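Local coordinates for glucan-binding protein C, GbpC (Streptococcus mutans UA159, PDB 5UQZ) that binds glucan as a cell-wall-anchored protein and probably mediates both sucrose-dependent and sucrose-independent adherence of the bacterium, at residues S55-K60 against N217-L222; K178-G183 against F312-G317; I182-S187 against D193-T198. All coordinates share one frame; numbering follows the deposited sequence. Where two conformers were deposited one is given.

Contact 1: S55-K60 against N217-L222; sequences SGRVEK and NAIMSL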
loop_
_atom_site.group_PDB
_atom_site.type_symbol
_atom_site.label_atom_id
_atom_site.label_comp_id
_atom_site.label_asym_id
_atom_site.label_seq_id
_atom_site.Cartn_x
_atom_site.Cartn_y
_atom_site.Cartn_z
ATOM N N SER A 55 20.648 -1.039 -3.730
ATOM C CA SER A 55 19.530 -0.653 -2.853
ATOM C C SER A 55 19.871 0.525 -1.925
ATOM O O SER A 55 18.968 1.193 -1.379
ATOM C CB SER A 55 19.005 -1.872 -2.108
ATOM O OG SER A 55 18.494 -2.829 -3.041
ATOM N N GLY A 56 21.150 0.823 -1.728
ATOM C CA GLY A 56 21.524 2.025 -1.017
ATOM C C GLY A 56 21.070 3.300 -1.703
ATOM O O GLY A 56 21.047 4.354 -1.058
ATOM N N ARG A 57 20.675 3.213 -2.980
ATOM C CA ARG A 57 20.195 4.404 -3.657
ATOM C C ARG A 57 18.955 4.992 -3.012
ATOM O O ARG A 57 18.707 6.182 -3.186
ATOM C CB ARG A 57 19.899 4.060 -5.124
ATOM C CG ARG A 57 21.149 3.947 -5.957
ATOM C CD ARG A 57 20.894 3.460 -7.394
ATOM N NE ARG A 57 19.760 4.161 -8.039
ATOM C CZ ARG A 57 19.731 5.426 -8.463
ATOM N NH1 ARG A 57 20.856 6.148 -8.427
ATOM N NH2 ARG A 57 18.625 5.953 -8.945
ATOM N N VAL A 58 18.183 4.216 -2.249
ATOM C CA VAL A 58 17.019 4.813 -1.571
ATOM C C VAL A 58 17.443 6.000 -0.716
ATOM O O VAL A 58 16.764 7.037 -0.676
ATOM C CB VAL A 58 16.281 3.773 -0.712
ATOM C CG1 VAL A 58 15.174 4.433 0.106
ATOM C CG2 VAL A 58 15.735 2.666 -1.588
ATOM N N GLU A 59 18.553 5.851 0.006
ATOM C CA GLU A 59 19.099 6.933 0.804
ATOM C C GLU A 59 20.040 7.827 -0.011
ATOM O O GLU A 59 19.965 9.058 0.056
ATOM C CB GLU A 59 19.833 6.323 2.009
ATOM C CG GLU A 59 20.286 7.330 3.026
ATOM C CD GLU A 59 20.583 6.702 4.370
ATOM O OE1 GLU A 59 19.870 5.753 4.770
ATOM O OE2 GLU A 59 21.528 7.177 5.026
ATOM N N LYS A 60 20.919 7.226 -0.800
ATOM C CA LYS A 60 22.007 7.998 -1.385
ATOM C C LYS A 60 21.578 8.816 -2.592
ATOM O O LYS A 60 22.237 9.828 -2.883
ATOM C CB LYS A 60 23.178 7.062 -1.720
ATOM C CG LYS A 60 23.845 6.458 -0.474
ATOM C CD LYS A 60 25.006 5.456 -0.822
ATOM C CE LYS A 60 26.205 6.144 -1.473
ATOM N NZ LYS A 60 26.891 7.029 -0.487
ATOM N N ASN A 217 17.252 10.723 -9.767
ATOM C CA ASN A 217 17.128 10.997 -8.335
ATOM C C ASN A 217 15.692 10.882 -7.827
ATOM O O ASN A 217 15.448 11.181 -6.653
ATOM C CB ASN A 217 17.696 12.377 -7.997
ATOM C CG ASN A 217 19.173 12.498 -8.382
ATOM O OD1 ASN A 217 19.537 13.279 -9.268
ATOM N ND2 ASN A 217 20.014 11.693 -7.719
ATOM N N ALA A 218 14.727 10.468 -8.652
ATOM C CA ALA A 218 13.356 10.337 -8.160
ATOM C C ALA A 218 13.153 8.900 -7.716
ATOM O O ALA A 218 12.810 8.028 -8.518
ATOM C CB ALA A 218 12.330 10.760 -9.216
ATOM N N ILE A 219 13.318 8.632 -6.421
ATOM C CA ILE A 219 13.103 7.288 -5.903
ATOM C C ILE A 219 11.686 7.255 -5.353
ATOM O O ILE A 219 11.329 8.053 -4.473
ATOM C CB ILE A 219 14.138 6.882 -4.843
ATOM C CG1 ILE A 219 15.581 7.217 -5.285
ATOM C CG2 ILE A 219 13.991 5.363 -4.562
ATOM C CD1 ILE A 219 15.995 6.663 -6.622
ATOM N N MET A 220 10.859 6.366 -5.877
ATOM C CA MET A 220 9.450 6.342 -5.522
ATOM C C MET A 220 9.063 4.988 -4.948
ATOM O O MET A 220 9.591 3.935 -5.321
ATOM C CB MET A 220 8.607 6.687 -6.733
ATOM C CG MET A 220 8.928 8.109 -7.187
ATOM S SD MET A 220 7.773 8.819 -8.334
ATOM C CE MET A 220 6.404 9.084 -7.209
ATOM N N SER A 221 8.097 5.019 -4.063
ATOM C CA SER A 221 7.658 3.831 -3.355
ATOM C C SER A 221 6.708 3.009 -4.210
ATOM O O SER A 221 5.885 3.544 -4.956
ATOM C CB SER A 221 6.946 4.255 -2.077
ATOM O OG SER A 221 5.798 5.028 -2.375
ATOM N N LEU A 222 6.786 1.691 -4.051
ATOM C CA LEU A 222 5.800 0.749 -4.570
ATOM C C LEU A 222 5.503 -0.190 -3.397
ATOM O O LEU A 222 5.827 -1.394 -3.385
ATOM C CB LEU A 222 6.356 0.000 -5.795
ATOM C CG LEU A 222 6.660 0.951 -6.971
ATOM C CD1 LEU A 222 7.458 0.274 -8.054
ATOM C CD2 LEU A 222 5.395 1.607 -7.550
#
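Ile219 reaches from the edge strand 219-222 to the short helix 57-60, where Arg57 and Val58 receive it. Its CB points at the helix but stays behind the branches it carries, and these part in two directions. CG1 leaves beside the backbone N (chi1 -47°) and comes within 3.9 Å of the carbonyl oxygen, Arg57 O, passing the helix backbone. A second bend of the same sense (chi2 -54°) turns the tip to the arginine: CD1 of Ile219 lies 3.6 Å from Arg57 NH2, the closest approach of the contact. The two side chains cross at about a right angle, so the methyl meets one end of the guanidinium and does not run along the arginine chain. The other branch, CG2, serves Val58, with Ile219 CG2 4.3 Å from Val58 CA and 4.4 Å from Val58 CG2, a looser apolar touch.

Arg57 gets its end there through a bend at chi3 (46°), and the polar work of NH2 is done elsewhere: it donates to Asn216 O, just before 217-222, and to Thr306 OG1 on strand 303-306. Two bonds thus hold the nitrogen on which the isoleucine tip rests. Val58 also packs on Tyr45 of helix 3-51 and on Val335 and Val337. The turn itself is kept by Lys60 N bonded to Gly56 O at 2.9 Å.

This construct is the central part of a longer wall-anchored protein. The contact belongs to the junction where its long N-terminal helix, part of it predicted as coiled coil, gives way to the beta-rich domain: one helical turn packed beside an outer strand of a three-stranded antiparallel sheet.

Contact 2: K178-G183 against F312-G317; sequences KTIFIG and FTFTVG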
loop_
_atom_site.group_PDB
_atom_site.type_symbol
_atom_site.label_atom_id
_atom_site.label_comp_id
_atom_site.label_asym_id
_atom_site.label_seq_id
_atom_site.Cartn_x
_atom_site.Cartn_y
_atom_site.Cartn_z
ATOM N N LYS A 178 -1.418 10.302 -2.277
ATOM C CA LYS A 178 -2.275 9.176 -1.899
ATOM C C LYS A 178 -2.800 8.446 -3.132
ATOM O O LYS A 178 -3.309 7.335 -3.021
ATOM C CB LYS A 178 -3.443 9.697 -1.058
ATOM C CG LYS A 178 -2.997 10.237 0.294
ATOM C CD LYS A 178 -4.155 10.951 0.999
ATOM C CE LYS A 178 -5.357 10.083 1.311
ATOM N NZ LYS A 178 -6.372 10.944 1.989
ATOM N N THR A 179 -2.680 9.051 -4.320
ATOM C CA THR A 179 -2.973 8.432 -5.612
ATOM C C THR A 179 -4.420 7.961 -5.717
ATOM O O THR A 179 -5.294 8.819 -5.741
ATOM C CB THR A 179 -1.917 7.376 -5.987
ATOM O OG1 THR A 179 -0.600 7.775 -5.553
ATOM C CG2 THR A 179 -1.890 7.148 -7.481
ATOM N N ILE A 180 -4.698 6.655 -5.808
ATOM C CA ILE A 180 -6.042 6.210 -6.156
ATOM C C ILE A 180 -6.397 4.942 -5.390
ATOM O O ILE A 180 -5.559 4.049 -5.176
ATOM C CB ILE A 180 -6.008 5.991 -7.667
ATOM C CG1 ILE A 180 -7.278 5.667 -8.309
ATOM C CG2 ILE A 180 -5.104 4.874 -8.107
ATOM C CD1 ILE A 180 -6.983 5.383 -9.852
ATOM N N PHE A 181 -7.683 4.843 -5.052
ATOM C CA PHE A 181 -8.269 3.615 -4.520
ATOM C C PHE A 181 -9.261 3.147 -5.573
ATOM O O PHE A 181 -10.153 3.910 -5.947
ATOM C CB PHE A 181 -8.933 3.883 -3.162
ATOM C CG PHE A 181 -9.126 2.675 -2.329
ATOM C CD1 PHE A 181 -8.731 2.690 -1.011
ATOM C CD2 PHE A 181 -9.781 1.561 -2.821
ATOM C CE1 PHE A 181 -8.925 1.582 -0.187
ATOM C CE2 PHE A 181 -9.987 0.425 -1.977
ATOM C CZ PHE A 181 -9.523 0.443 -0.705
ATOM N N ILE A 182 -9.059 1.961 -6.134
ATOM C CA ILE A 182 -9.862 1.470 -7.264
ATOM C C ILE A 182 -10.375 0.071 -6.972
ATOM O O ILE A 182 -9.707 -0.733 -6.299
ATOM C CB ILE A 182 -9.036 1.574 -8.567
ATOM C CG1 ILE A 182 -9.845 1.198 -9.788
ATOM C CG2 ILE A 182 -7.751 0.747 -8.519
ATOM C CD1 ILE A 182 -9.191 1.569 -11.117
ATOM N N GLY A 183 -11.578 -0.229 -7.469
ATOM C CA GLY A 183 -12.089 -1.574 -7.288
ATOM C C GLY A 183 -13.271 -1.849 -8.194
ATOM O O GLY A 183 -13.841 -0.946 -8.805
ATOM N N PHE A 312 4.038 3.435 -16.143
ATOM C CA PHE A 312 4.122 2.158 -15.460
ATOM C C PHE A 312 2.703 1.686 -15.203
ATOM O O PHE A 312 1.763 2.461 -15.285
ATOM C CB PHE A 312 4.956 2.277 -14.163
ATOM C CG PHE A 312 4.447 3.276 -13.201
ATOM C CD1 PHE A 312 4.815 4.627 -13.339
ATOM C CD2 PHE A 312 3.592 2.912 -12.161
ATOM C CE1 PHE A 312 4.335 5.606 -12.455
ATOM C CE2 PHE A 312 3.135 3.894 -11.273
ATOM C CZ PHE A 312 3.500 5.231 -11.433
ATOM N N THR A 313 2.549 0.397 -14.891
ATOM C CA THR A 313 1.207 -0.181 -14.785
ATOM C C THR A 313 1.091 -1.020 -13.529
ATOM O O THR A 313 1.920 -1.901 -13.295
ATOM C CB THR A 313 0.941 -1.068 -16.007
ATOM O OG1 THR A 313 1.061 -0.272 -17.189
ATOM C CG2 THR A 313 -0.455 -1.695 -15.956
ATOM N N PHE A 314 0.059 -0.794 -12.727
ATOM C CA PHE A 314 -0.199 -1.674 -11.598
ATOM C C PHE A 314 -1.388 -2.562 -11.909
ATOM O O PHE A 314 -2.293 -2.176 -12.675
ATOM C CB PHE A 314 -0.392 -0.912 -10.292
ATOM C CG PHE A 314 -1.650 -0.055 -10.185
ATOM C CD1 PHE A 314 -2.859 -0.650 -9.784
ATOM C CD2 PHE A 314 -1.598 1.302 -10.391
ATOM C CE1 PHE A 314 -4.001 0.121 -9.638
ATOM C CE2 PHE A 314 -2.766 2.079 -10.233
ATOM C CZ PHE A 314 -3.965 1.493 -9.845
ATOM N N THR A 315 -1.368 -3.768 -11.339
ATOM C CA THR A 315 -2.477 -4.685 -11.522
ATOM C C THR A 315 -2.831 -5.372 -10.218
ATOM O O THR A 315 -1.988 -5.550 -9.327
ATOM C CB THR A 315 -2.244 -5.769 -12.619
ATOM O OG1 THR A 315 -1.278 -6.710 -12.166
ATOM C CG2 THR A 315 -1.734 -5.164 -13.920
ATOM N N VAL A 316 -4.079 -5.801 -10.127
ATOM C CA VAL A 316 -4.548 -6.608 -9.011
ATOM C C VAL A 316 -5.559 -7.598 -9.548
ATOM O O VAL A 316 -6.461 -7.230 -10.322
ATOM C CB VAL A 316 -5.111 -5.743 -7.849
ATOM C CG1 VAL A 316 -6.226 -4.798 -8.319
ATOM C CG2 VAL A 316 -5.561 -6.613 -6.705
ATOM N N GLY A 317 -5.428 -8.858 -9.147
ATOM C CA GLY A 317 -6.359 -9.880 -9.610
ATOM C C GLY A 317 -6.161 -11.146 -8.810
ATOM O O GLY A 317 -5.291 -11.233 -7.950
#
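Phe314 crosses the gap between two stacked sheets of this beta-supersandwich and ends against Ile180 and Ile182. Strand 312-319 belongs to the large antiparallel sheet and strand 180-184 to the four-stranded one, so the segments meet face to face through side chains rather than as neighbours in a ladder. The tight part is small and wholly apolar. With CG set between the backbone N and the carbonyl carbon (chi1 68°), the Phe314 ring stands out from its strand, and its far end lies by the isoleucine branch methyls. Ile180 CG2 is 4.0 Å from Phe314 CZ, coming in obliquely. The ring is also stacked with Phe329 and touches Val197 and Ile327, well inside the core; the Phe314 side chain is about 9 Å from the bound calcium ion.

Away from this ring the packing thins. Val316 CG1, two residues on, stays 5.8 Å from Ile182 CG2, and Val316 leans on Thr325 and Ile327 instead. The other face of strand 180-184 is the more open one: Phe181 points away, is partly exposed, and stacks its ring with Tyr100. Back in the core, Ile182 CG2 sits at the edge of the Phe314 ring, in its plane, 4.0 Å from CE1 and 4.1 Å from CZ.

Contact 3: I182-S187 against D193-T198; sequences IGAQTS and DKISVT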
loop_
_atom_site.group_PDB
_atom_site.type_symbol
_atom_site.label_atom_id
_atom_site.label_comp_id
_atom_site.label_asym_id
_atom_site.label_seq_id
_atom_site.Cartn_x
_atom_site.Cartn_y
_atom_site.Cartn_z
ATOM N N ILE A 182 -9.059 1.961 -6.134
ATOM C CA ILE A 182 -9.862 1.470 -7.264
ATOM C C ILE A 182 -10.375 0.071 -6.972
ATOM O O ILE A 182 -9.707 -0.733 -6.299
ATOM C CB ILE A 182 -9.036 1.574 -8.567
ATOM C CG1 ILE A 182 -9.845 1.198 -9.788
ATOM C CG2 ILE A 182 -7.751 0.747 -8.519
ATOM C CD1 ILE A 182 -9.191 1.569 -11.117
ATOM N N GLY A 183 -11.578 -0.229 -7.469
ATOM C CA GLY A 183 -12.089 -1.574 -7.288
ATOM C C GLY A 183 -13.271 -1.849 -8.194
ATOM O O GLY A 183 -13.841 -0.946 -8.805
ATOM N N ALA A 184 -13.663 -3.126 -8.234
ATOM C CA ALA A 184 -14.805 -3.562 -9.035
ATOM C C ALA A 184 -15.245 -4.915 -8.529
ATOM O O ALA A 184 -14.494 -5.625 -7.876
ATOM C CB ALA A 184 -14.405 -3.677 -10.495
ATOM N N GLN A 185 -16.478 -5.303 -8.898
ATOM C CA GLN A 185 -16.879 -6.691 -8.664
ATOM C C GLN A 185 -15.924 -7.631 -9.395
ATOM O O GLN A 185 -15.360 -7.272 -10.446
ATOM C CB GLN A 185 -18.318 -6.900 -9.163
ATOM C CG GLN A 185 -18.856 -8.338 -9.017
ATOM C CD GLN A 185 -18.858 -8.834 -7.552
ATOM O OE1 GLN A 185 -17.806 -9.152 -6.970
ATOM N NE2 GLN A 185 -20.057 -9.001 -6.980
ATOM N N THR A 186 -15.749 -8.848 -8.846
ATOM C CA THR A 186 -15.075 -9.926 -9.569
ATOM C C THR A 186 -16.185 -10.781 -10.164
ATOM O O THR A 186 -16.795 -11.612 -9.475
ATOM C CB THR A 186 -14.193 -10.743 -8.628
ATOM O OG1 THR A 186 -13.300 -9.851 -7.938
ATOM C CG2 THR A 186 -13.350 -11.757 -9.405
ATOM N N SER A 187 -16.494 -10.529 -11.432
ATOM C CA SER A 187 -17.701 -11.093 -12.015
ATOM C C SER A 187 -17.554 -12.555 -12.409
ATOM O O SER A 187 -18.571 -13.247 -12.503
ATOM C CB SER A 187 -18.095 -10.292 -13.252
ATOM O OG SER A 187 -18.388 -8.954 -12.901
ATOM N N ASP A 193 -8.998 -12.672 -14.269
ATOM C CA ASP A 193 -9.176 -11.275 -14.664
ATOM C C ASP A 193 -8.435 -10.381 -13.677
ATOM O O ASP A 193 -8.100 -10.793 -12.571
ATOM C CB ASP A 193 -10.669 -10.933 -14.660
ATOM C CG ASP A 193 -11.442 -11.760 -15.692
ATOM O OD1 ASP A 193 -10.918 -12.019 -16.809
ATOM O OD2 ASP A 193 -12.577 -12.185 -15.407
ATOM N N LYS A 194 -8.207 -9.135 -14.091
ATOM C CA LYS A 194 -7.488 -8.211 -13.214
ATOM C C LYS A 194 -7.980 -6.798 -13.482
ATOM O O LYS A 194 -8.444 -6.474 -14.589
ATOM C CB LYS A 194 -5.995 -8.298 -13.412
ATOM C CG LYS A 194 -5.514 -8.036 -14.732
ATOM C CD LYS A 194 -4.052 -8.585 -14.866
ATOM C CE LYS A 194 -3.525 -8.262 -16.249
ATOM N NZ LYS A 194 -2.084 -8.581 -16.394
ATOM N N ILE A 195 -7.817 -5.935 -12.475
ATOM C CA ILE A 195 -7.850 -4.501 -12.689
ATOM C C ILE A 195 -6.411 -4.106 -13.034
ATOM O O ILE A 195 -5.466 -4.448 -12.294
ATOM C CB ILE A 195 -8.333 -3.769 -11.424
ATOM C CG1 ILE A 195 -9.817 -4.062 -11.172
ATOM C CG2 ILE A 195 -8.114 -2.250 -11.539
ATOM C CD1 ILE A 195 -10.340 -3.542 -9.838
ATOM N N SER A 196 -6.245 -3.378 -14.137
ATOM C CA SER A 196 -4.923 -2.950 -14.604
ATOM C C SER A 196 -5.011 -1.466 -14.915
ATOM O O SER A 196 -5.916 -1.057 -15.650
ATOM C CB SER A 196 -4.590 -3.702 -15.895
ATOM O OG SER A 196 -3.421 -3.137 -16.470
ATOM N N VAL A 197 -4.080 -0.676 -14.367
ATOM C CA VAL A 197 -4.096 0.784 -14.580
ATOM C C VAL A 197 -2.680 1.208 -14.980
ATOM O O VAL A 197 -1.728 0.985 -14.225
ATOM C CB VAL A 197 -4.532 1.540 -13.300
ATOM C CG1 VAL A 197 -4.452 3.065 -13.515
ATOM C CG2 VAL A 197 -5.949 1.170 -12.901
ATOM N N THR A 198 -2.563 1.867 -16.130
ATOM C CA THR A 198 -1.314 2.492 -16.517
ATOM C C THR A 198 -1.343 3.954 -16.077
ATOM O O THR A 198 -2.342 4.660 -16.265
ATOM C CB THR A 198 -1.119 2.401 -18.041
ATOM O OG1 THR A 198 -1.031 1.031 -18.421
ATOM C CG2 THR A 198 0.143 3.127 -18.502
#
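Ile195 and Ile182 meet through torsions that send their chains past one another in opposite directions. In Ile195, CG1 lies beside the backbone N and opposite the carbonyl carbon (chi1 -69°), an extended second torsion carries CD1 on toward the glycine of the facing strand, and CG2 is left turned to the isoleucine. In Ile182 it is the extended CG1 arm that matters here: its CD1 rests on two methyls side by side, 4.0 Å from Ile195 CG2 and 3.7 Å from Val197 CG2.

The motif is a beta-arch. Strand 180-184 lies in the four-stranded sheet, the chain crosses over through the loop 185-193, and strand 194-204 comes back in the large sheet, so the two halves of the sandwich face each other through side chains. Their short axes approach to 8.4 Å and run at 148°, roughly antiparallel. The far end of Ile195 comes up to the backbone of Gly183 and Ala184: Ile195 CD1 is 3.7 Å from Gly183 CA and also 3.7 Å from Ala184 N. The methyl of Ala184 adds a lighter touch, its CB 4.1 Å from that same CD1. Leu158 of strand 151-160 packs on Ile182, Ile195 and Val197 alike, closing in on the group from within the large sheet.

Where the strand gives out, polar bonds take over. Thr186 OG1 is tied to Leu323 O and Thr325 OG1, and Gln185 NE2 reaches Asp103 OD2. The same amide folds back on its own chain: Thr186 N donates to a lone pair of Gln185 OE1, in the carbonyl plane, at 2.8 Å and with an N-H...O angle of 139°.

Contacts 2 and 3 belong to one core. Both start from strand 180-184, and they reach strands 312-319 and 194-204, neighbours in the large sheet, with Ile182 serving both; their centres are 8 Å apart. Those two partner strands are joined through their backbones, with Val316 O 2.9 Å from Ile195 N, a probable hydrogen bond, whereas strand 180-184 meets them by apolar packing. Contact 1 stands apart, 21 Å from contact 2 between centres, joining a helical turn to a separate small sheet, and partly buried. Only one of its three touching residues is buried, and it alone sets a charged side chain against a methyl.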